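Long-range contact in Vlm2 (Streptomyces tsusimaensis, PDB 6ECB), which takes part in valinomycin biosynthesis as a nonribosomal peptide synthetase, represented here by its thioesterase domain, an alpha/beta-hydrolase: residues A[125-138]-A[231-245]. Numbering follows the deposited sequence.
Sequences LDRGIRPKGLIILD and RKLDIPIHVFRTKNH
The carboxylate of Asp138 is gripped by Thr242 and His245 in the loop after strand 237-241. Asp138 OD1 accepts from Thr242 N at 2.7 Å and His245 NE2 at 2.8 Å, the donors reaching it from opposite faces of the carboxylate plane; the bond to His245 is nearly straight (171°) and lies in the imidazole plane. Thr242 OG1 donates to Asp138 OD2 at 2.8 Å, and the same oxygen is hydrogen-bonded to His273 ND1. With CG anti to the backbone N (chi1 -161°), the carboxylate swings across to these donors. An asparagine here would probably leave one donor facing an NH2 group and weaken the hold on His273. At the far, solvent-exposed end, opposite charges pair in two salt bridges: Arg231 grips Asp126 end-on, and Arg130 NH1 meets Asp234 OD2 from above the carboxylate plane. Ile235 CG2 lies over one face of the Arg130 guanidinium. Between these ends, strands 134-137 and 237-241 pair in parallel. Branched aliphatic side chains fill both buried faces without needing polar partners: on one, Leu134 CD2 packs on Leu233 CD2; on the other, Ile135 CG2 meets Phe240 CE1. Such a carboxylate just beyond a central strand is consistent with the acid of an alpha/beta-hydrolase Ser-His-Asp triad, held by second-shell Thr242 and His245.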
loop_
_atom_site.group_PDB
_atom_site.type_symbol
_atom_site.label_atom_id
_atom_site.label_comp_id
_atom_site.label_asym_id
_atom_site.label_seq_id
_atom_site.Cartn_x
_atom_site.Cartn_y
_atom_site.Cartn_z
ATOM N N LEU A 125 14.130 12.979 0.045
ATOM C CA LEU A 125 15.309 13.495 -0.645
ATOM C C LEU A 125 15.490 14.985 -0.383
ATOM O O LEU A 125 16.608 15.464 -0.168
ATOM C CB LEU A 125 15.185 13.243 -2.141
ATOM C CG LEU A 125 15.213 11.787 -2.577
ATOM C CD1 LEU A 125 14.857 11.712 -4.055
ATOM C CD2 LEU A 125 16.547 11.183 -2.357
ATOM N N ASP A 126 14.386 15.730 -0.374
ATOM C CA ASP A 126 14.458 17.164 -0.119
ATOM C C ASP A 126 14.993 17.469 1.268
ATOM O O ASP A 126 15.544 18.551 1.493
ATOM C CB ASP A 126 13.080 17.795 -0.273
ATOM C CG ASP A 126 12.623 17.879 -1.702
ATOM O OD1 ASP A 126 13.415 17.656 -2.631
ATOM O OD2 ASP A 126 11.436 18.161 -1.888
ATOM N N ARG A 127 14.811 16.544 2.220
ATOM C CA ARG A 127 15.310 16.697 3.572
ATOM C C ARG A 127 16.684 16.066 3.773
ATOM O O ARG A 127 17.166 16.031 4.908
ATOM C CB ARG A 127 14.352 16.052 4.594
ATOM C CG ARG A 127 12.922 16.542 4.566
ATOM C CD ARG A 127 12.021 15.649 5.455
ATOM N NE ARG A 127 12.620 15.416 6.772
ATOM C CZ ARG A 127 12.023 14.747 7.761
ATOM N NH1 ARG A 127 10.799 14.259 7.586
ATOM N NH2 ARG A 127 12.647 14.576 8.926
ATOM N N GLY A 128 17.332 15.583 2.721
ATOM C CA GLY A 128 18.670 15.028 2.886
ATOM C C GLY A 128 18.686 13.579 3.327
ATOM O O GLY A 128 19.630 13.149 3.996
ATOM N N ILE A 129 17.633 12.833 3.010
ATOM C CA ILE A 129 17.514 11.410 3.336
ATOM C C ILE A 129 17.296 10.672 2.030
ATOM O O ILE A 129 16.315 10.941 1.328
ATOM C CB ILE A 129 16.349 11.152 4.295
ATOM C CG1 ILE A 129 16.547 11.976 5.574
ATOM C CG2 ILE A 129 16.186 9.647 4.579
ATOM C CD1 ILE A 129 15.294 11.972 6.468
ATOM N N ARG A 130 18.170 9.720 1.720
ATOM C CA ARG A 130 18.115 9.064 0.417
ATOM C C ARG A 130 17.769 7.586 0.537
ATOM O O ARG A 130 18.644 6.762 0.874
ATOM C CB ARG A 130 19.448 9.234 -0.307
ATOM C CG ARG A 130 19.430 8.707 -1.742
ATOM C CD ARG A 130 20.806 8.804 -2.383
ATOM N NE ARG A 130 20.777 8.323 -3.768
ATOM C CZ ARG A 130 20.432 9.061 -4.824
ATOM N NH1 ARG A 130 20.116 10.353 -4.707
ATOM N NH2 ARG A 130 20.429 8.501 -6.028
ATOM N N PRO A 131 16.529 7.200 0.258
ATOM C CA PRO A 131 16.191 5.771 0.233
ATOM C C PRO A 131 16.972 5.061 -0.866
ATOM O O PRO A 131 17.459 5.671 -1.826
ATOM C CB PRO A 131 14.684 5.763 -0.061
ATOM C CG PRO A 131 14.202 7.156 0.302
ATOM C CD PRO A 131 15.377 8.043 -0.087
ATOM N N LYS A 132 17.050 3.740 -0.720
ATOM C CA LYS A 132 17.710 2.896 -1.706
ATOM C C LYS A 132 16.995 2.904 -3.049
ATOM O O LYS A 132 17.647 2.785 -4.090
ATOM C CB LYS A 132 17.787 1.476 -1.158
ATOM C CG LYS A 132 18.594 0.516 -2.003
ATOM C CD LYS A 132 18.783 -0.780 -1.238
ATOM C CE LYS A 132 19.390 -1.839 -2.106
ATOM N NZ LYS A 132 20.744 -1.463 -2.444
ATOM N N GLY A 133 15.678 3.041 -3.050
ATOM C CA GLY A 133 14.899 2.957 -4.274
ATOM C C GLY A 133 13.431 3.061 -3.941
ATOM O O GLY A 133 13.031 3.081 -2.768
ATOM N N LEU A 134 12.636 3.144 -4.995
ATOM C CA LEU A 134 11.183 3.156 -4.899
ATOM C C LEU A 134 10.637 1.892 -5.541
ATOM O O LEU A 134 10.969 1.583 -6.687
ATOM C CB LEU A 134 10.604 4.385 -5.589
ATOM C CG LEU A 134 9.089 4.451 -5.750
ATOM C CD1 LEU A 134 8.440 4.681 -4.391
ATOM C CD2 LEU A 134 8.726 5.599 -6.677
ATOM N N ILE A 135 9.803 1.163 -4.793
ATOM C CA ILE A 135 9.151 -0.049 -5.264
ATOM C C ILE A 135 7.678 0.278 -5.493
ATOM O O ILE A 135 6.933 0.553 -4.538
ATOM C CB ILE A 135 9.320 -1.193 -4.259
ATOM C CG1 ILE A 135 10.802 -1.551 -4.152
ATOM C CG2 ILE A 135 8.417 -2.397 -4.612
ATOM C CD1 ILE A 135 11.128 -2.552 -3.048
ATOM N N ILE A 136 7.248 0.220 -6.751
ATOM C CA ILE A 136 5.853 0.437 -7.127
ATOM C C ILE A 136 5.213 -0.922 -7.387
ATOM O O ILE A 136 5.679 -1.707 -8.230
ATOM C CB ILE A 136 5.729 1.344 -8.362
ATOM C CG1 ILE A 136 6.234 2.761 -8.057
ATOM C CG2 ILE A 136 4.272 1.332 -8.878
ATOM C CD1 ILE A 136 5.457 3.498 -6.989
ATOM N N LEU A 137 4.112 -1.193 -6.687
ATOM C CA LEU A 137 3.383 -2.446 -6.851
ATOM C C LEU A 137 2.125 -2.176 -7.678
ATOM O O LEU A 137 1.099 -1.715 -7.165
ATOM C CB LEU A 137 3.048 -3.051 -5.496
ATOM C CG LEU A 137 4.262 -3.420 -4.643
ATOM C CD1 LEU A 137 3.760 -3.962 -3.302
ATOM C CD2 LEU A 137 5.170 -4.428 -5.321
ATOM N N ASP A 138 2.256 -2.409 -8.978
ATOM C CA ASP A 138 1.149 -2.570 -9.914
ATOM C C ASP A 138 0.197 -1.375 -10.005
ATOM O O ASP A 138 -1.020 -1.553 -10.130
ATOM C CB ASP A 138 0.360 -3.849 -9.569
ATOM C CG ASP A 138 -0.473 -4.324 -10.722
ATOM O OD1 ASP A 138 0.033 -4.273 -11.867
ATOM O OD2 ASP A 138 -1.609 -4.777 -10.487
ATOM N N ARG A 231 7.514 15.590 -10.680
ATOM C CA ARG A 231 8.946 15.834 -10.797
ATOM C C ARG A 231 9.619 14.486 -10.980
ATOM O O ARG A 231 8.983 13.436 -10.853
ATOM C CB ARG A 231 9.498 16.581 -9.578
ATOM C CG ARG A 231 9.494 15.778 -8.293
ATOM C CD ARG A 231 10.002 16.626 -7.141
ATOM N NE ARG A 231 11.297 16.173 -6.640
ATOM C CZ ARG A 231 11.893 16.695 -5.572
ATOM N NH1 ARG A 231 11.302 17.683 -4.913
ATOM N NH2 ARG A 231 13.064 16.223 -5.157
ATOM N N LYS A 232 10.895 14.508 -11.341
ATOM C CA LYS A 232 11.619 13.261 -11.487
ATOM C C LYS A 232 12.260 12.895 -10.155
ATOM O O LYS A 232 12.773 13.754 -9.431
ATOM C CB LYS A 232 12.685 13.335 -12.559
ATOM C CG LYS A 232 12.169 13.606 -13.974
ATOM C CD LYS A 232 13.233 13.188 -14.943
ATOM C CE LYS A 232 12.901 13.497 -16.379
ATOM N NZ LYS A 232 13.792 12.701 -17.255
ATOM N N LEU A 233 12.246 11.613 -9.851
ATOM C CA LEU A 233 12.788 11.097 -8.603
ATOM C C LEU A 233 14.193 10.589 -8.853
ATOM O O LEU A 233 14.443 9.859 -9.813
ATOM C CB LEU A 233 11.887 9.976 -8.072
ATOM C CG LEU A 233 12.288 9.348 -6.764
ATOM C CD1 LEU A 233 12.150 10.322 -5.608
ATOM C CD2 LEU A 233 11.426 8.116 -6.522
ATOM N N ASP A 234 15.130 11.000 -7.996
ATOM C CA ASP A 234 16.537 10.737 -8.214
ATOM C C ASP A 234 17.029 9.492 -7.476
ATOM O O ASP A 234 18.151 9.489 -6.970
ATOM C CB ASP A 234 17.343 11.966 -7.774
ATOM C CG ASP A 234 18.806 11.854 -8.108
ATOM O OD1 ASP A 234 19.102 11.396 -9.216
ATOM O OD2 ASP A 234 19.656 12.199 -7.257
ATOM N N ILE A 235 16.184 8.476 -7.317
ATOM C CA ILE A 235 16.622 7.148 -6.899
ATOM C C ILE A 235 15.999 6.134 -7.854
ATOM O O ILE A 235 15.042 6.455 -8.560
ATOM C CB ILE A 235 16.204 6.834 -5.445
ATOM C CG1 ILE A 235 14.676 6.842 -5.294
ATOM C CG2 ILE A 235 16.853 7.840 -4.486
ATOM C CD1 ILE A 235 14.231 6.539 -3.840
ATOM N N PRO A 236 16.519 4.910 -7.906
ATOM C CA PRO A 236 15.990 3.945 -8.881
ATOM C C PRO A 236 14.574 3.541 -8.531
ATOM O O PRO A 236 14.220 3.404 -7.359
ATOM C CB PRO A 236 16.938 2.747 -8.765
ATOM C CG PRO A 236 18.095 3.216 -7.977
ATOM C CD PRO A 236 17.711 4.401 -7.216
ATOM N N ILE A 237 13.777 3.313 -9.568
ATOM C CA ILE A 237 12.400 2.865 -9.429
ATOM C C ILE A 237 12.298 1.447 -9.974
ATOM O O ILE A 237 12.827 1.151 -11.055
ATOM C CB ILE A 237 11.443 3.801 -10.171
ATOM C CG1 ILE A 237 11.618 5.218 -9.675
ATOM C CG2 ILE A 237 10.022 3.326 -10.004
ATOM C CD1 ILE A 237 10.753 6.201 -10.387
ATOM N N HIS A 238 11.629 0.565 -9.220
ATOM C CA HIS A 238 11.292 -0.779 -9.676
ATOM C C HIS A 238 9.782 -0.872 -9.707
ATOM O O HIS A 238 9.145 -0.663 -8.676
ATOM C CB HIS A 238 11.803 -1.870 -8.748
ATOM C CG HIS A 238 13.210 -2.281 -9.021
ATOM N ND1 HIS A 238 14.271 -1.541 -8.569
ATOM C CD2 HIS A 238 13.737 -3.325 -9.716
ATOM C CE1 HIS A 238 15.399 -2.113 -8.949
ATOM N NE2 HIS A 238 15.105 -3.198 -9.655
ATOM N N VAL A 239 9.223 -1.183 -10.870
ATOM C CA VAL A 239 7.783 -1.282 -11.073
ATOM C C VAL A 239 7.455 -2.757 -11.278
ATOM O O VAL A 239 7.948 -3.378 -12.224
ATOM C CB VAL A 239 7.342 -0.467 -12.302
ATOM C CG1 VAL A 239 5.830 -0.551 -12.522
ATOM C CG2 VAL A 239 7.792 0.993 -12.194
ATOM N N PHE A 240 6.634 -3.318 -10.411
ATOM C CA PHE A 240 6.197 -4.706 -10.509
ATOM C C PHE A 240 4.749 -4.658 -10.972
ATOM O O PHE A 240 3.896 -4.121 -10.260
ATOM C CB PHE A 240 6.333 -5.424 -9.156
ATOM C CG PHE A 240 7.759 -5.545 -8.694
ATOM C CD1 PHE A 240 8.373 -4.496 -8.004
ATOM C CD2 PHE A 240 8.503 -6.670 -8.989
ATOM C CE1 PHE A 240 9.692 -4.587 -7.626
ATOM C CE2 PHE A 240 9.836 -6.769 -8.607
ATOM C CZ PHE A 240 10.426 -5.713 -7.915
ATOM N N ARG A 241 4.479 -5.201 -12.162
ATOM C CA ARG A 241 3.164 -5.036 -12.767
ATOM C C ARG A 241 2.560 -6.377 -13.140
ATOM O O ARG A 241 3.227 -7.235 -13.734
ATOM C CB ARG A 241 3.229 -4.146 -14.027
ATOM C CG ARG A 241 4.245 -4.610 -15.018
ATOM C CD ARG A 241 4.076 -3.937 -16.390
ATOM N NE ARG A 241 5.235 -4.196 -17.235
ATOM C CZ ARG A 241 5.670 -3.383 -18.193
ATOM N NH1 ARG A 241 5.029 -2.249 -18.473
ATOM N NH2 ARG A 241 6.750 -3.708 -18.871
ATOM N N THR A 242 1.275 -6.511 -12.835
ATOM C CA THR A 242 0.513 -7.669 -13.280
ATOM C C THR A 242 0.173 -7.502 -14.762
ATOM O O THR A 242 0.329 -6.419 -15.346
ATOM C CB THR A 242 -0.751 -7.862 -12.437
ATOM O OG1 THR A 242 -1.618 -6.719 -12.517
ATOM C CG2 THR A 242 -0.390 -8.117 -10.975
ATOM N N LYS A 243 -0.277 -8.593 -15.368
ATOM C CA LYS A 243 -0.421 -8.668 -16.821
ATOM C C LYS A 243 -1.845 -8.969 -17.262
ATOM O O LYS A 243 -2.054 -9.437 -18.378
ATOM C CB LYS A 243 0.551 -9.692 -17.394
ATOM C CG LYS A 243 2.020 -9.371 -17.121
ATOM C CD LYS A 243 2.406 -7.899 -17.440
ATOM C CE LYS A 243 2.166 -7.531 -18.910
ATOM N NZ LYS A 243 2.986 -8.359 -19.842
ATOM N N ASN A 244 -2.831 -8.649 -16.447
ATOM C CA ASN A 244 -4.224 -8.858 -16.812
ATOM C C ASN A 244 -5.007 -7.556 -16.796
ATOM O O ASN A 244 -6.222 -7.556 -16.600
ATOM C CB ASN A 244 -4.864 -9.882 -15.882
ATOM C CG ASN A 244 -4.199 -11.214 -15.985
ATOM O OD1 ASN A 244 -4.140 -11.799 -17.059
ATOM N ND2 ASN A 244 -3.640 -11.684 -14.875
ATOM N N HIS A 245 -4.318 -6.426 -16.980
ATOM C CA HIS A 245 -5.003 -5.151 -17.048
ATOM C C HIS A 245 -5.659 -4.967 -18.408
ATOM O O HIS A 245 -5.208 -5.510 -19.416
ATOM C CB HIS A 245 -4.022 -3.992 -16.817
ATOM C CG HIS A 245 -3.411 -3.970 -15.459
ATOM N ND1 HIS A 245 -4.099 -3.553 -14.341
ATOM C CD2 HIS A 245 -2.168 -4.298 -15.039
ATOM C CE1 HIS A 245 -3.294 -3.604 -13.291
ATOM N NE2 HIS A 245 -2.124 -4.067 -13.687
#